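Local coordinates for chitooligosaccharide oxidase (Gibberella zeae, PDB 6Y0R), which oxidises the C1 hydroxyl of chitooligosaccharides to the lactone, using a bicovalently bound FAD and reducing molecular oxygen to hydrogen peroxide, at residues K388-D400 and E459-A471. Numbering follows the deposited sequence.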
loop_
_atom_site.group_PDB
_atom_site.type_symbol
_atom_site.label_atom_id
_atom_site.label_comp_id
_atom_site.label_asym_id
_atom_site.label_seq_id
_atom_site.Cartn_x
_atom_site.Cartn_y
_atom_site.Cartn_z
ATOM N N LYS A 388 5.466 15.758 -6.033
ATOM C CA LYS A 388 5.011 17.134 -6.391
ATOM C C LYS A 388 4.332 17.809 -5.200
ATOM O O LYS A 388 4.716 18.926 -4.803
ATOM C CB LYS A 388 4.131 17.128 -7.636
ATOM C CG LYS A 388 3.662 18.511 -8.023
ATOM C CD LYS A 388 2.961 18.501 -9.357
ATOM C CE LYS A 388 2.141 19.762 -9.599
ATOM N NZ LYS A 388 0.916 19.828 -8.776
ATOM N N PRO A 389 3.340 17.194 -4.524
ATOM C CA PRO A 389 2.766 17.793 -3.319
ATOM C C PRO A 389 3.841 18.028 -2.259
ATOM O O PRO A 389 4.767 17.273 -2.178
ATOM C CB PRO A 389 1.694 16.798 -2.848
ATOM C CG PRO A 389 1.393 15.979 -4.080
ATOM C CD PRO A 389 2.716 15.887 -4.797
ATOM N N LYS A 390 3.667 19.046 -1.415
ATOM C CA LYS A 390 4.523 19.195 -0.227
ATOM C C LYS A 390 4.125 18.122 0.777
ATOM O O LYS A 390 3.010 17.675 0.770
ATOM C CB LYS A 390 4.322 20.541 0.430
ATOM C CG LYS A 390 4.930 21.688 -0.338
ATOM C CD LYS A 390 4.696 22.988 0.428
ATOM C CE LYS A 390 5.474 24.138 -0.180
ATOM N NZ LYS A 390 5.464 25.308 0.731
ATOM N N PRO A 391 5.031 17.749 1.692
ATOM C CA PRO A 391 4.705 16.792 2.743
ATOM C C PRO A 391 3.422 17.087 3.528
ATOM O O PRO A 391 2.694 16.143 3.895
ATOM C CB PRO A 391 5.947 16.867 3.645
ATOM C CG PRO A 391 7.092 17.213 2.684
ATOM C CD PRO A 391 6.458 18.139 1.684
ATOM N N SER A 392 3.077 18.358 3.752
ATOM C CA SER A 392 1.908 18.731 4.567
ATOM C C SER A 392 0.623 18.801 3.742
ATOM O O SER A 392 -0.423 19.011 4.320
ATOM C CB SER A 392 2.191 20.054 5.290
ATOM O OG SER A 392 2.461 21.048 4.327
ATOM N N ASP A 393 0.663 18.633 2.408
ATOM C CA ASP A 393 -0.552 18.794 1.564
ATOM C C ASP A 393 -1.591 17.679 1.787
ATOM O O ASP A 393 -2.801 17.891 1.597
ATOM C CB ASP A 393 -0.160 18.899 0.096
ATOM C CG ASP A 393 0.473 20.210 -0.318
ATOM O OD1 ASP A 393 0.406 21.198 0.467
ATOM O OD2 ASP A 393 1.047 20.234 -1.429
ATOM N N THR A 394 -1.154 16.461 2.144
ATOM C CA THR A 394 -2.035 15.334 2.503
ATOM C C THR A 394 -1.419 14.703 3.758
ATOM O O THR A 394 -0.288 15.063 4.081
ATOM C CB THR A 394 -2.119 14.282 1.391
ATOM O OG1 THR A 394 -0.828 13.721 1.153
ATOM C CG2 THR A 394 -2.676 14.840 0.089
ATOM N N ALA A 395 -2.121 13.780 4.393
ATOM C CA ALA A 395 -1.537 13.029 5.535
ATOM C C ALA A 395 -0.320 12.222 5.068
ATOM O O ALA A 395 0.564 11.946 5.892
ATOM C CB ALA A 395 -2.594 12.151 6.139
ATOM N N TYR A 396 -0.203 11.872 3.781
ATOM C CA TYR A 396 0.958 11.127 3.235
ATOM C C TYR A 396 2.183 12.054 3.248
ATOM O O TYR A 396 2.259 13.070 2.486
ATOM C CB TYR A 396 0.671 10.610 1.824
ATOM C CG TYR A 396 1.774 9.752 1.283
ATOM C CD1 TYR A 396 2.873 10.297 0.646
ATOM C CD2 TYR A 396 1.719 8.383 1.455
ATOM C CE1 TYR A 396 3.897 9.500 0.172
ATOM C CE2 TYR A 396 2.740 7.573 0.997
ATOM C CZ TYR A 396 3.829 8.132 0.353
ATOM O OH TYR A 396 4.828 7.330 -0.123
ATOM N N VAL A 397 3.144 11.764 4.106
ATOM C CA VAL A 397 4.220 12.734 4.399
ATOM C C VAL A 397 5.420 12.577 3.464
ATOM O O VAL A 397 6.171 13.551 3.324
ATOM C CB VAL A 397 4.613 12.646 5.876
ATOM C CG1 VAL A 397 5.527 11.468 6.153
ATOM C CG2 VAL A 397 5.261 13.947 6.350
ATOM N N HIS A 398 5.676 11.403 2.889
ATOM C CA HIS A 398 6.981 11.064 2.269
ATOM C C HIS A 398 7.038 11.609 0.834
ATOM O O HIS A 398 7.195 10.829 -0.132
ATOM C CB HIS A 398 7.244 9.556 2.386
ATOM C CG HIS A 398 7.322 9.083 3.796
ATOM N ND1 HIS A 398 8.155 9.680 4.739
ATOM C CD2 HIS A 398 6.734 8.023 4.415
ATOM C CE1 HIS A 398 7.981 9.035 5.893
ATOM N NE2 HIS A 398 7.137 8.040 5.721
ATOM N N ARG A 399 6.881 12.918 0.709
ATOM C CA ARG A 399 6.894 13.619 -0.605
ATOM C C ARG A 399 8.298 14.134 -0.936
ATOM O O ARG A 399 8.536 14.563 -2.109
ATOM C CB ARG A 399 5.941 14.807 -0.504
ATOM C CG ARG A 399 4.508 14.447 -0.164
ATOM C CD ARG A 399 3.811 13.641 -1.250
ATOM N NE ARG A 399 2.378 13.510 -1.059
ATOM C CZ ARG A 399 1.556 12.929 -1.889
ATOM N NH1 ARG A 399 0.268 12.914 -1.616
ATOM N NH2 ARG A 399 2.032 12.447 -3.029
ATOM N N ASP A 400 9.164 14.176 0.071
ATOM C CA ASP A 400 10.519 14.756 0.015
ATOM C C ASP A 400 11.553 13.654 -0.261
ATOM O O ASP A 400 12.693 13.963 -0.642
ATOM C CB ASP A 400 10.741 15.523 1.331
ATOM C CG ASP A 400 10.649 14.691 2.638
ATOM O OD1 ASP A 400 9.824 13.702 2.774
ATOM O OD2 ASP A 400 11.418 15.047 3.591
ATOM N N GLU A 459 5.696 7.902 14.009
ATOM C CA GLU A 459 6.636 8.888 13.454
ATOM C C GLU A 459 7.212 8.392 12.119
ATOM O O GLU A 459 7.421 9.232 11.209
ATOM C CB GLU A 459 7.703 9.209 14.514
ATOM C CG GLU A 459 8.868 9.974 13.955
ATOM C CD GLU A 459 10.070 9.088 13.622
ATOM O OE1 GLU A 459 10.624 8.401 14.569
ATOM O OE2 GLU A 459 10.466 9.062 12.431
ATOM N N MET A 460 7.535 7.097 11.987
ATOM C CA MET A 460 8.083 6.553 10.717
ATOM C C MET A 460 7.040 6.728 9.594
ATOM O O MET A 460 7.409 7.116 8.454
ATOM C CB MET A 460 8.414 5.075 10.847
ATOM C CG MET A 460 9.516 4.750 11.790
ATOM S SD MET A 460 11.062 5.088 11.002
ATOM C CE MET A 460 12.157 4.552 12.332
ATOM N N TYR A 461 5.773 6.426 9.892
ATOM C CA TYR A 461 4.748 6.429 8.818
ATOM C C TYR A 461 4.316 7.848 8.432
ATOM O O TYR A 461 4.104 8.057 7.215
ATOM C CB TYR A 461 3.519 5.617 9.197
ATOM C CG TYR A 461 3.757 4.154 9.482
ATOM C CD1 TYR A 461 4.699 3.428 8.779
ATOM C CD2 TYR A 461 3.100 3.539 10.534
ATOM C CE1 TYR A 461 4.930 2.088 9.054
ATOM C CE2 TYR A 461 3.301 2.197 10.809
ATOM C CZ TYR A 461 4.228 1.476 10.078
ATOM O OH TYR A 461 4.511 0.161 10.371
ATOM N N TRP A 462 4.186 8.762 9.394
ATOM C CA TRP A 462 3.532 10.082 9.149
ATOM C C TRP A 462 4.452 11.267 9.486
ATOM O O TRP A 462 4.046 12.394 9.185
ATOM C CB TRP A 462 2.177 10.155 9.838
ATOM C CG TRP A 462 1.212 9.127 9.318
ATOM C CD1 TRP A 462 0.686 9.065 8.051
ATOM C CD2 TRP A 462 0.765 7.948 9.995
ATOM N NE1 TRP A 462 -0.116 7.959 7.945
ATOM C CE2 TRP A 462 -0.057 7.232 9.106
ATOM C CE3 TRP A 462 0.953 7.443 11.284
ATOM C CZ2 TRP A 462 -0.718 6.069 9.476
ATOM C CZ3 TRP A 462 0.357 6.246 11.628
ATOM C CH2 TRP A 462 -0.467 5.571 10.734
ATOM N N GLY A 463 5.630 11.047 10.092
ATOM C CA GLY A 463 6.630 12.111 10.278
ATOM C C GLY A 463 6.033 13.376 10.854
ATOM O O GLY A 463 5.272 13.351 11.864
ATOM N N SER A 464 6.327 14.499 10.199
ATOM C CA SER A 464 5.949 15.848 10.647
ATOM C C SER A 464 4.436 16.077 10.584
ATOM O O SER A 464 3.970 17.108 11.099
ATOM C CB SER A 464 6.722 16.863 9.835
ATOM O OG SER A 464 6.462 16.695 8.457
ATOM N N ASN A 465 3.649 15.158 10.001
ATOM C CA ASN A 465 2.177 15.268 9.958
ATOM C C ASN A 465 1.526 14.712 11.228
ATOM O O ASN A 465 0.330 14.834 11.370
ATOM C CB ASN A 465 1.619 14.556 8.715
ATOM C CG ASN A 465 1.804 15.382 7.463
ATOM O OD1 ASN A 465 2.048 16.595 7.545
ATOM N ND2 ASN A 465 1.745 14.723 6.305
ATOM N N VAL A 466 2.278 14.094 12.133
ATOM C CA VAL A 466 1.645 13.442 13.311
ATOM C C VAL A 466 0.833 14.479 14.125
ATOM O O VAL A 466 -0.298 14.179 14.531
ATOM C CB VAL A 466 2.671 12.671 14.167
ATOM C CG1 VAL A 466 2.073 12.273 15.504
ATOM C CG2 VAL A 466 3.182 11.419 13.469
ATOM N N ALA A 467 1.386 15.659 14.415
ATOM C CA ALA A 467 0.708 16.633 15.287
ATOM C C ALA A 467 -0.670 17.015 14.738
ATOM O O ALA A 467 -1.668 16.962 15.495
ATOM C CB ALA A 467 1.600 17.856 15.472
ATOM N N LYS A 468 -0.757 17.339 13.446
ATOM C CA LYS A 468 -2.042 17.680 12.793
ATOM C C LYS A 468 -2.963 16.456 12.769
ATOM O O LYS A 468 -4.157 16.601 13.037
ATOM C CB LYS A 468 -1.798 18.277 11.401
ATOM C CG LYS A 468 -3.071 18.689 10.686
ATOM C CD LYS A 468 -2.865 19.560 9.475
ATOM C CE LYS A 468 -4.161 19.824 8.738
ATOM N NZ LYS A 468 -3.878 20.563 7.489
ATOM N N LEU A 469 -2.433 15.249 12.507
ATOM C CA LEU A 469 -3.270 14.023 12.538
ATOM C C LEU A 469 -3.867 13.808 13.936
ATOM O O LEU A 469 -5.044 13.413 14.032
ATOM C CB LEU A 469 -2.442 12.805 12.109
ATOM C CG LEU A 469 -2.235 12.672 10.607
ATOM C CD1 LEU A 469 -1.083 11.723 10.327
ATOM C CD2 LEU A 469 -3.532 12.214 9.942
ATOM N N GLU A 470 -3.117 14.094 15.001
ATOM C CA GLU A 470 -3.663 13.935 16.382
ATOM C C GLU A 470 -4.823 14.902 16.623
ATOM O O GLU A 470 -5.769 14.519 17.309
ATOM C CB GLU A 470 -2.554 14.152 17.408
ATOM C CG GLU A 470 -1.490 13.075 17.347
ATOM C CD GLU A 470 -0.300 13.289 18.253
ATOM O OE1 GLU A 470 -0.019 14.458 18.584
ATOM O OE2 GLU A 470 0.376 12.314 18.559
ATOM N N ALA A 471 -4.753 16.093 16.057
ATOM C CA ALA A 471 -5.844 17.081 16.191
ATOM C C ALA A 471 -7.073 16.614 15.398
ATOM O O ALA A 471 -8.226 16.702 15.898
ATOM C CB ALA A 471 -5.349 18.426 15.771
HETATM O O HOH W 1 2.731 9.056 5.204
#
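With CG anti to the carbonyl carbon in both residues (Asn465 chi1 -78°, His398 chi1 -62°), the amide of Asn465 reaches the loop and the ring of His398 reaches the end of helix 454-462. The Asn465 amide nitrogen splits its two hydrogens between loop carbonyls: ND2 lies 3.0 Å from Pro391 O in a nearly straight bond (165°) and 3.0 Å from Ala395 O, which it meets from above the carbonyl plane. Both acceptors lie close to the amide plane, so the pair fixes the rotation of the group. Val397 and Asn465 run past each other in opposite directions, and Val397 CB settles 3.4 Å from Trp462 O, where the helix ends. Gly463 then leaves helical geometry with positive phi, its bare backbone passing beside Val397 CG1. The edge of the His398 ring points NE2 at Met460 O, 2.9 Å away and in the carbonyl plane, though the bond is bent; NE2 also bonds Met443 O weakly. A water accepts from Val397 N and donates to Tyr461 O, 2.6 Å away. Ala395 CB touches Leu469 CD2 at 3.9 Å, and helix 203-212 packs on Leu469 and Trp462, whose NE1 bonds Gly211 O. Polar bonds to main-chain oxygens, of the irregular loop and of the helix end alike, thus largely hold the loop at the break between helices 454-462 and 466-476.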